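Local structure of putative DD-carboxypeptidase TP_0574 (Treponema pallidum, 1O75) at residues G11-S16 against V158-P163; H164-I169 against K190-E195; K346-G351 against N384-D389. The protein binds penicillin and has zinc-stimulated carboxypeptidase activity on synthetic depsipeptides, possibly acting as a D,D-carboxypeptidase that decreases peptidoglycan cross-linking. The protein carries 2 engineered substitutions. All coordinates share one frame; numbering follows the deposited sequence.

Contact 1 (G11-S16 against V158-P163)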
loop_
_atom_site.group_PDB
_atom_site.type_symbol
_atom_site.label_atom_id
_atom_site.label_comp_id
_atom_site.label_asym_id
_atom_site.label_seq_id
_atom_site.Cartn_x
_atom_site.Cartn_y
_atom_site.Cartn_z
ATOM N N GLY B 11 -0.979 -38.149 -0.984
ATOM C CA GLY B 11 -1.891 -37.180 -0.414
ATOM C C GLY B 11 -1.160 -36.060 0.311
ATOM O O GLY B 11 0.007 -35.756 0.014
ATOM N N TYR B 12 -1.854 -35.442 1.262
ATOM C CA TYR B 12 -1.294 -34.353 2.046
ATOM C C TYR B 12 -1.127 -34.762 3.488
ATOM O O TYR B 12 -1.917 -35.541 4.027
ATOM C CB TYR B 12 -2.201 -33.118 1.971
ATOM C CG TYR B 12 -2.150 -32.413 0.635
ATOM C CD1 TYR B 12 -0.992 -31.762 0.218
ATOM C CD2 TYR B 12 -3.257 -32.407 -0.221
ATOM C CE1 TYR B 12 -0.932 -31.121 -1.019
ATOM C CE2 TYR B 12 -3.206 -31.772 -1.462
ATOM C CZ TYR B 12 -2.039 -31.129 -1.855
ATOM O OH TYR B 12 -1.965 -30.513 -3.086
ATOM N N ALA B 13 -0.093 -34.218 4.115
ATOM C CA ALA B 13 0.196 -34.503 5.510
ATOM C C ALA B 13 0.624 -33.211 6.194
ATOM O O ALA B 13 1.117 -32.288 5.548
ATOM C CB ALA B 13 1.301 -35.553 5.623
ATOM N N THR B 14 0.443 -33.162 7.500
ATOM C CA THR B 14 0.783 -31.991 8.280
ATOM C C THR B 14 2.154 -32.192 8.900
ATOM O O THR B 14 2.341 -33.122 9.682
ATOM C CB THR B 14 -0.271 -31.760 9.382
ATOM O OG1 THR B 14 -1.517 -31.436 8.758
ATOM C CG2 THR B 14 0.130 -30.626 10.310
ATOM N N LEU B 15 3.112 -31.337 8.522
ATOM C CA LEU B 15 4.474 -31.430 9.059
ATOM C C LEU B 15 4.900 -30.159 9.780
ATOM O O LEU B 15 4.617 -29.037 9.333
ATOM C CB LEU B 15 5.490 -31.699 7.916
ATOM C CG LEU B 15 5.647 -33.090 7.288
ATOM C CD1 LEU B 15 4.336 -33.534 6.656
ATOM C CD2 LEU B 15 6.766 -33.032 6.221
ATOM N N SER B 16 5.577 -30.337 10.902
ATOM C CA SER B 16 6.109 -29.221 11.649
ATOM C C SER B 16 7.232 -28.614 10.789
ATOM O O SER B 16 7.723 -29.251 9.865
ATOM C CB SER B 16 6.719 -29.711 12.948
ATOM O OG SER B 16 7.889 -30.460 12.674
ATOM N N VAL B 158 1.324 -30.715 3.089
ATOM C CA VAL B 158 2.576 -31.031 2.424
ATOM C C VAL B 158 2.311 -32.260 1.543
ATOM O O VAL B 158 1.871 -33.290 2.048
ATOM C CB VAL B 158 3.676 -31.397 3.454
ATOM C CG1 VAL B 158 4.955 -31.819 2.715
ATOM C CG2 VAL B 158 3.944 -30.208 4.393
ATOM N N PRO B 159 2.574 -32.175 0.226
ATOM C CA PRO B 159 2.324 -33.346 -0.619
ATOM C C PRO B 159 3.319 -34.464 -0.297
ATOM O O PRO B 159 4.545 -34.267 -0.340
ATOM C CB PRO B 159 2.478 -32.799 -2.034
ATOM C CG PRO B 159 3.500 -31.707 -1.864
ATOM C CD PRO B 159 3.083 -31.045 -0.569
ATOM N N VAL B 160 2.792 -35.636 0.050
ATOM C CA VAL B 160 3.658 -36.756 0.394
ATOM C C VAL B 160 3.327 -38.083 -0.288
ATOM O O VAL B 160 2.221 -38.281 -0.819
ATOM C CB VAL B 160 3.680 -37.010 1.927
ATOM C CG1 VAL B 160 4.343 -35.839 2.650
ATOM C CG2 VAL B 160 2.251 -37.228 2.454
ATOM N N ALA B 161 4.325 -38.966 -0.289
ATOM C CA ALA B 161 4.210 -40.328 -0.824
ATOM C C ALA B 161 4.458 -41.156 0.423
ATOM O O ALA B 161 5.496 -41.002 1.073
ATOM C CB ALA B 161 5.286 -40.605 -1.864
ATOM N N VAL B 162 3.500 -42.010 0.774
ATOM C CA VAL B 162 3.594 -42.822 1.980
ATOM C C VAL B 162 3.612 -44.315 1.655
ATOM O O VAL B 162 2.682 -44.833 1.037
ATOM C CB VAL B 162 2.389 -42.544 2.930
ATOM C CG1 VAL B 162 2.477 -43.412 4.181
ATOM C CG2 VAL B 162 2.358 -41.071 3.310
ATOM N N PRO B 163 4.679 -45.018 2.065
ATOM C CA PRO B 163 4.771 -46.456 1.796
ATOM C C PRO B 163 3.675 -47.164 2.583
ATOM O O PRO B 163 3.346 -46.763 3.699
ATOM C CB PRO B 163 6.167 -46.823 2.307
ATOM C CG PRO B 163 6.919 -45.511 2.271
ATOM C CD PRO B 163 5.883 -44.540 2.765
#

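Contact 2 (H164-I169 against K190-E195)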
loop_
_atom_site.group_PDB
_atom_site.type_symbol
_atom_site.label_atom_id
_atom_site.label_comp_id
_atom_site.label_asym_id
_atom_site.label_seq_id
_atom_site.Cartn_x
_atom_site.Cartn_y
_atom_site.Cartn_z
ATOM N N HIS B 164 3.119 -48.215 1.996
ATOM C CA HIS B 164 2.060 -48.985 2.635
ATOM C C HIS B 164 2.302 -49.272 4.119
ATOM O O HIS B 164 1.429 -49.040 4.948
ATOM C CB HIS B 164 1.865 -50.309 1.893
ATOM C CG HIS B 164 0.741 -51.131 2.435
ATOM N ND1 HIS B 164 -0.582 -50.803 2.233
ATOM C CD2 HIS B 164 0.743 -52.231 3.223
ATOM C CE1 HIS B 164 -1.348 -51.665 2.877
ATOM N NE2 HIS B 164 -0.569 -52.542 3.486
ATOM N N GLU B 165 3.482 -49.771 4.458
ATOM C CA GLU B 165 3.790 -50.085 5.851
ATOM C C GLU B 165 3.725 -48.892 6.799
ATOM O O GLU B 165 3.602 -49.066 8.014
ATOM C CB GLU B 165 5.179 -50.722 5.966
ATOM C CG GLU B 165 6.302 -49.895 5.351
ATOM C CD GLU B 165 6.535 -50.231 3.887
ATOM O OE1 GLU B 165 5.561 -50.238 3.103
ATOM O OE2 GLU B 165 7.702 -50.491 3.517
ATOM N N LEU B 166 3.814 -47.682 6.254
ATOM C CA LEU B 166 3.784 -46.485 7.092
ATOM C C LEU B 166 2.431 -45.787 7.131
ATOM O O LEU B 166 2.187 -44.928 7.977
ATOM C CB LEU B 166 4.854 -45.500 6.614
ATOM C CG LEU B 166 6.290 -45.993 6.795
ATOM C CD1 LEU B 166 7.271 -44.971 6.249
ATOM C CD2 LEU B 166 6.545 -46.239 8.273
ATOM N N LYS B 167 1.561 -46.167 6.203
ATOM C CA LYS B 167 0.235 -45.586 6.070
ATOM C C LYS B 167 -0.483 -45.303 7.384
ATOM O O LYS B 167 -1.107 -44.256 7.539
ATOM C CB LYS B 167 -0.623 -46.500 5.198
ATOM C CG LYS B 167 -1.912 -45.879 4.716
ATOM C CD LYS B 167 -2.365 -46.544 3.427
ATOM C CE LYS B 167 -3.585 -45.852 2.862
ATOM N NZ LYS B 167 -3.932 -46.381 1.519
ATOM N N GLY B 168 -0.375 -46.229 8.334
ATOM C CA GLY B 168 -1.059 -46.067 9.604
ATOM C C GLY B 168 -0.512 -44.996 10.512
ATOM O O GLY B 168 -1.264 -44.196 11.070
ATOM N N ILE B 169 0.800 -44.978 10.684
ATOM C CA ILE B 169 1.398 -43.980 11.556
ATOM C C ILE B 169 1.274 -42.599 10.911
ATOM O O ILE B 169 1.142 -41.592 11.604
ATOM C CB ILE B 169 2.871 -44.313 11.844
ATOM C CG1 ILE B 169 3.458 -43.275 12.793
ATOM C CG2 ILE B 169 3.648 -44.390 10.553
ATOM C CD1 ILE B 169 4.786 -43.680 13.376
ATOM N N LYS B 190 7.283 -35.084 -1.070
ATOM C CA LYS B 190 8.274 -35.549 -0.102
ATOM C C LYS B 190 7.877 -36.975 0.277
ATOM O O LYS B 190 6.698 -37.255 0.515
ATOM C CB LYS B 190 8.291 -34.676 1.156
ATOM C CG LYS B 190 8.790 -33.245 0.941
ATOM C CD LYS B 190 8.501 -32.428 2.190
ATOM C CE LYS B 190 9.673 -31.629 2.656
ATOM N NZ LYS B 190 10.766 -32.451 3.172
ATOM N N THR B 191 8.859 -37.871 0.347
ATOM C CA THR B 191 8.579 -39.271 0.657
ATOM C C THR B 191 8.809 -39.632 2.122
ATOM O O THR B 191 9.850 -39.337 2.704
ATOM C CB THR B 191 9.422 -40.169 -0.277
ATOM O OG1 THR B 191 9.049 -39.875 -1.632
ATOM C CG2 THR B 191 9.190 -41.673 0.015
ATOM N N MET B 192 7.810 -40.249 2.742
ATOM C CA MET B 192 7.962 -40.633 4.139
ATOM C C MET B 192 9.012 -41.736 4.148
ATOM O O MET B 192 8.856 -42.729 3.443
ATOM C CB MET B 192 6.631 -41.132 4.708
ATOM C CG MET B 192 6.643 -41.276 6.209
ATOM S SD MET B 192 4.988 -41.562 6.875
ATOM C CE MET B 192 5.298 -41.344 8.586
ATOM N N LEU B 193 10.085 -41.533 4.912
ATOM C CA LEU B 193 11.196 -42.485 4.981
ATOM C C LEU B 193 11.098 -43.442 6.161
ATOM O O LEU B 193 11.472 -44.610 6.055
ATOM C CB LEU B 193 12.530 -41.733 5.067
ATOM C CG LEU B 193 12.833 -40.812 3.879
ATOM C CD1 LEU B 193 14.006 -39.893 4.204
ATOM C CD2 LEU B 193 13.115 -41.660 2.658
ATOM N N THR B 194 10.630 -42.934 7.292
ATOM C CA THR B 194 10.479 -43.757 8.475
ATOM C C THR B 194 9.224 -43.291 9.190
ATOM O O THR B 194 8.519 -42.400 8.710
ATOM C CB THR B 194 11.665 -43.620 9.438
ATOM O OG1 THR B 194 11.683 -42.298 9.980
ATOM C CG2 THR B 194 12.990 -43.894 8.717
ATOM N N GLU B 195 8.956 -43.886 10.341
ATOM C CA GLU B 195 7.779 -43.542 11.117
ATOM C C GLU B 195 7.772 -42.068 11.518
ATOM O O GLU B 195 6.733 -41.520 11.884
ATOM C CB GLU B 195 7.739 -44.406 12.373
ATOM C CG GLU B 195 8.844 -44.096 13.346
ATOM C CD GLU B 195 8.874 -45.072 14.502
ATOM O OE1 GLU B 195 7.790 -45.390 15.034
ATOM O OE2 GLU B 195 9.982 -45.516 14.882
#

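Contact 3 (K346-G351 against N384-D389)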
loop_
_atom_site.group_PDB
_atom_site.type_symbol
_atom_site.label_atom_id
_atom_site.label_comp_id
_atom_site.label_asym_id
_atom_site.label_seq_id
_atom_site.Cartn_x
_atom_site.Cartn_y
_atom_site.Cartn_z
ATOM N N LYS B 346 16.425 24.639 5.067
ATOM C CA LYS B 346 16.249 23.846 3.854
ATOM C C LYS B 346 17.576 23.158 3.546
ATOM O O LYS B 346 17.854 22.798 2.402
ATOM C CB LYS B 346 15.862 24.748 2.676
ATOM C CG LYS B 346 14.586 25.550 2.883
ATOM C CD LYS B 346 14.216 26.333 1.628
ATOM C CE LYS B 346 12.904 27.082 1.812
ATOM N NZ LYS B 346 12.554 27.939 0.644
ATOM N N VAL B 347 18.386 22.966 4.581
ATOM C CA VAL B 347 19.701 22.367 4.406
ATOM C C VAL B 347 19.932 21.046 5.129
ATOM O O VAL B 347 19.670 20.916 6.324
ATOM C CB VAL B 347 20.798 23.347 4.867
ATOM C CG1 VAL B 347 22.175 22.806 4.499
ATOM C CG2 VAL B 347 20.559 24.714 4.246
ATOM N N LEU B 348 20.439 20.073 4.382
ATOM C CA LEU B 348 20.760 18.756 4.920
ATOM C C LEU B 348 22.283 18.649 4.905
ATOM O O LEU B 348 22.911 18.693 3.846
ATOM C CB LEU B 348 20.125 17.661 4.049
ATOM C CG LEU B 348 20.607 16.210 4.179
ATOM C CD1 LEU B 348 20.687 15.797 5.633
ATOM C CD2 LEU B 348 19.657 15.300 3.409
ATOM N N THR B 349 22.879 18.529 6.086
ATOM C CA THR B 349 24.329 18.441 6.183
ATOM C C THR B 349 24.817 17.014 6.407
ATOM O O THR B 349 24.467 16.371 7.398
ATOM C CB THR B 349 24.861 19.352 7.315
ATOM O OG1 THR B 349 24.557 20.720 7.008
ATOM C CG2 THR B 349 26.368 19.199 7.465
ATOM N N ILE B 350 25.636 16.532 5.478
ATOM C CA ILE B 350 26.184 15.183 5.548
ATOM C C ILE B 350 27.698 15.166 5.730
ATOM O O ILE B 350 28.444 15.712 4.917
ATOM C CB ILE B 350 25.833 14.379 4.280
ATOM C CG1 ILE B 350 24.335 14.082 4.263
ATOM C CG2 ILE B 350 26.633 13.092 4.233
ATOM C CD1 ILE B 350 23.918 13.134 3.177
ATOM N N GLY B 351 28.144 14.525 6.804
ATOM C CA GLY B 351 29.564 14.434 7.072
ATOM C C GLY B 351 29.893 13.110 7.726
ATOM O O GLY B 351 29.004 12.291 7.945
ATOM N N ASN B 384 23.454 20.206 1.761
ATOM C CA ASN B 384 22.522 19.958 0.669
ATOM C C ASN B 384 21.216 20.735 0.839
ATOM O O ASN B 384 20.394 20.399 1.691
ATOM C CB ASN B 384 22.210 18.461 0.599
ATOM C CG ASN B 384 23.461 17.606 0.488
ATOM O OD1 ASN B 384 23.890 17.247 -0.611
ATOM N ND2 ASN B 384 24.061 17.285 1.631
ATOM N N VAL B 385 21.031 21.775 0.031
ATOM C CA VAL B 385 19.810 22.573 0.093
ATOM C C VAL B 385 18.731 21.775 -0.632
ATOM O O VAL B 385 18.940 21.313 -1.758
ATOM C CB VAL B 385 19.996 23.951 -0.598
ATOM C CG1 VAL B 385 18.709 24.768 -0.500
ATOM C CG2 VAL B 385 21.158 24.704 0.051
ATOM N N LEU B 386 17.578 21.617 0.010
ATOM C CA LEU B 386 16.496 20.832 -0.574
ATOM C C LEU B 386 15.158 21.567 -0.712
ATOM O O LEU B 386 14.949 22.632 -0.121
ATOM C CB LEU B 386 16.304 19.557 0.255
ATOM C CG LEU B 386 17.544 18.671 0.430
ATOM C CD1 LEU B 386 17.314 17.660 1.544
ATOM C CD2 LEU B 386 17.858 17.971 -0.881
ATOM N N SER B 387 14.262 20.974 -1.504
ATOM C CA SER B 387 12.928 21.516 -1.750
ATOM C C SER B 387 12.039 21.239 -0.548
ATOM O O SER B 387 11.008 20.576 -0.671
ATOM C CB SER B 387 12.295 20.862 -2.982
ATOM O OG SER B 387 13.065 21.077 -4.150
ATOM N N ALA B 388 12.438 21.738 0.615
ATOM C CA ALA B 388 11.652 21.520 1.814
ATOM C C ALA B 388 12.132 22.374 2.975
ATOM O O ALA B 388 13.297 22.761 3.049
ATOM C CB ALA B 388 11.685 20.043 2.197
ATOM N N ASP B 389 11.208 22.666 3.878
ATOM C CA ASP B 389 11.503 23.466 5.052
ATOM C C ASP B 389 11.379 22.560 6.257
ATOM O O ASP B 389 10.305 22.034 6.539
ATOM C CB ASP B 389 10.509 24.627 5.160
ATOM C CG ASP B 389 10.709 25.663 4.071
ATOM O OD1 ASP B 389 11.702 26.422 4.156
ATOM O OD2 ASP B 389 9.882 25.711 3.131
#

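Contact 1 (G11-S16 against V158-P163)
The Tyr12 side chain slants across Pro159 on one face of a two-strand ladder, and Tyr12 CE1 lies 3.9 Å from Pro159 CB. With CG beside its own backbone N (chi1 -73°), the ring is carried to the Val158-Pro159 peptide; its edge meets the Val158 carbonyl carbon, while the proline nitrogen lies obliquely to it, 3.6 Å from Tyr12 CD1. On the other face, Ala13 CB rests against Val160 CG2 at 3.7 Å, the branch that stands between the valine's backbone N and carbonyl carbon. Farther along, Leu15 crosses Val158 at about a right angle. Its two methyls divide the valine between them: Leu15 CD1 lies 3.9 Å from Val158 CB, and Leu15 CD2 approaches CG1.

The backbones are joined by two reciprocal antiparallel pairs, Gly11 with Val160 and Ala13 with Val158. The straightest of the four bonds runs from Val160 N to Gly11 O, 2.8 Å long and 173° at the hydrogen. Between these pairs lies the non-hydrogen-bonded pair Tyr12-Pro159, a position where the missing N-H of proline costs the ladder nothing. There Tyr12 CA approaches Val158 O in a CA-H...O contact. Beyond Ala13 the pairing with 158-163 ends, and the strand continues against the earlier part of 143-163 (Leu15 with Met155, Thr14 OG1 with Lys156 O); the axes of the two short segments make an angle of 113°.

Asn320 touches both Tyr12 and Pro159, and Phe198 packs on Leu15 and Val160. The contact is part of the antiparallel pairing of strands 8-16 and 143-163 inside the mixed sheet of the Tp47 N-terminal region.

Contact 2 (H164-I169 against K190-E195)
Leu166 and Ile169 pack on Met192 and the Thr194-Glu195 end of segment 190-195 through carbon contacts, with no hydrogen bond across. Leu166 CD1 comes within 3.7 Å of Met192 CG, and the same methyl faces Thr194 O at 3.8 Å. Its other methyl, CD2, reaches the backbone at Glu195 N. Met192 runs extended from a CG anti to the backbone N (chi1 -168°), which carries its sulfur past Leu166 CB and brings its terminal methyl CE to Ile169 CG2, 4.0 Å away. One methionine thus bridges two residues three apart in the chain, crossing each obliquely. Packing is tightest where Ile169 CD1 meets the base of Glu195, 3.2 Å from Glu195 CB and nearly as close to Glu195 O.

The solvent side is looser and more polar. There the carboxylate end belongs to an exposed residue, Glu195. Thr194 contributes little beyond its carbonyl; its hydroxyl is held by Ser197 and Asp196. Leu193 points away from the helix side.

Met192 is also covered by Val162, Pro163 and Phe174. Residues 166-169, leading into helix 167-173, pack beside the end of strand 190-194, soon after the chain leaves strand 143-163, the parallel neighbour of 190-194 in the sheet.

Contact 3 (K346-G351 against N384-D389)
Asn384 grips Leu348 with both its backbone and its side chain. Leu348 O accepts two N-H groups: the backbone Asn384 N, in a short but weak bond bent to 129°, and the side-chain Asn384 ND2, 2.9 Å away and much straighter at 162°. A chi1 of -55° puts the amide beside its own backbone N, where both nitrogens can reach the one oxygen. That oxygen lies nearly in the plane of the amide, although ND2 is tilted from the plane of the Leu348 carbonyl. The remaining amide atom, Asn384 OD1, is satisfied by Ser380 N, so the flat group is held at both ends. In return, Leu348 N donates to Asn384 O at 2.7 Å, from above the carbonyl plane.

Two residues along, Lys346 O receives Leu386 N at 2.7 Å, with Val385 CA in a CA-H...O contact at the same oxygen. On the face that carries Leu348 and Asn384, Leu386 CD1 packs on Leu348 CB and CD2, both 3.8 Å away. Past Leu386 an inverse gamma turn centred on Ser387 turns the chain across the Lys346 end, and Lys346 CA makes a CA-H...O contact with Ala388 O. The lysine then runs extended alongside Asp389; its salt bridge to the carboxylate is long and doubtful.

The chemistry implies an edge pairing fastened by three backbone hydrogen bonds, one of them weak, and one side-chain amide bond: bonds to Leu348 O and from Ser380 N together fix the amide's rotation, whereas charge at the exposed end probably adds little.

How the contacts relate
Contacts 1 and 2 are neighbours, their centres about 9 Å apart, and share one sheet: residues 158-163 lie between 11-16 and 190-195, with Pro159 O probably hydrogen-bonded to Lys190 N and Ala161 O to Met192 N. Contact 1 is buried and combines backbone ladder bonds with apolar side chains, whereas contact 2, at the surface, relies on carbon packing of the residues leading into a helix against a strand end. Contact 3 stands apart, its centre about 59 Å from that of contact 1 and across the chain's centre. It is again an antiparallel pairing, but partly buried, in a small three-stranded sheet, with a side-chain amide supplementing the backbone bonds.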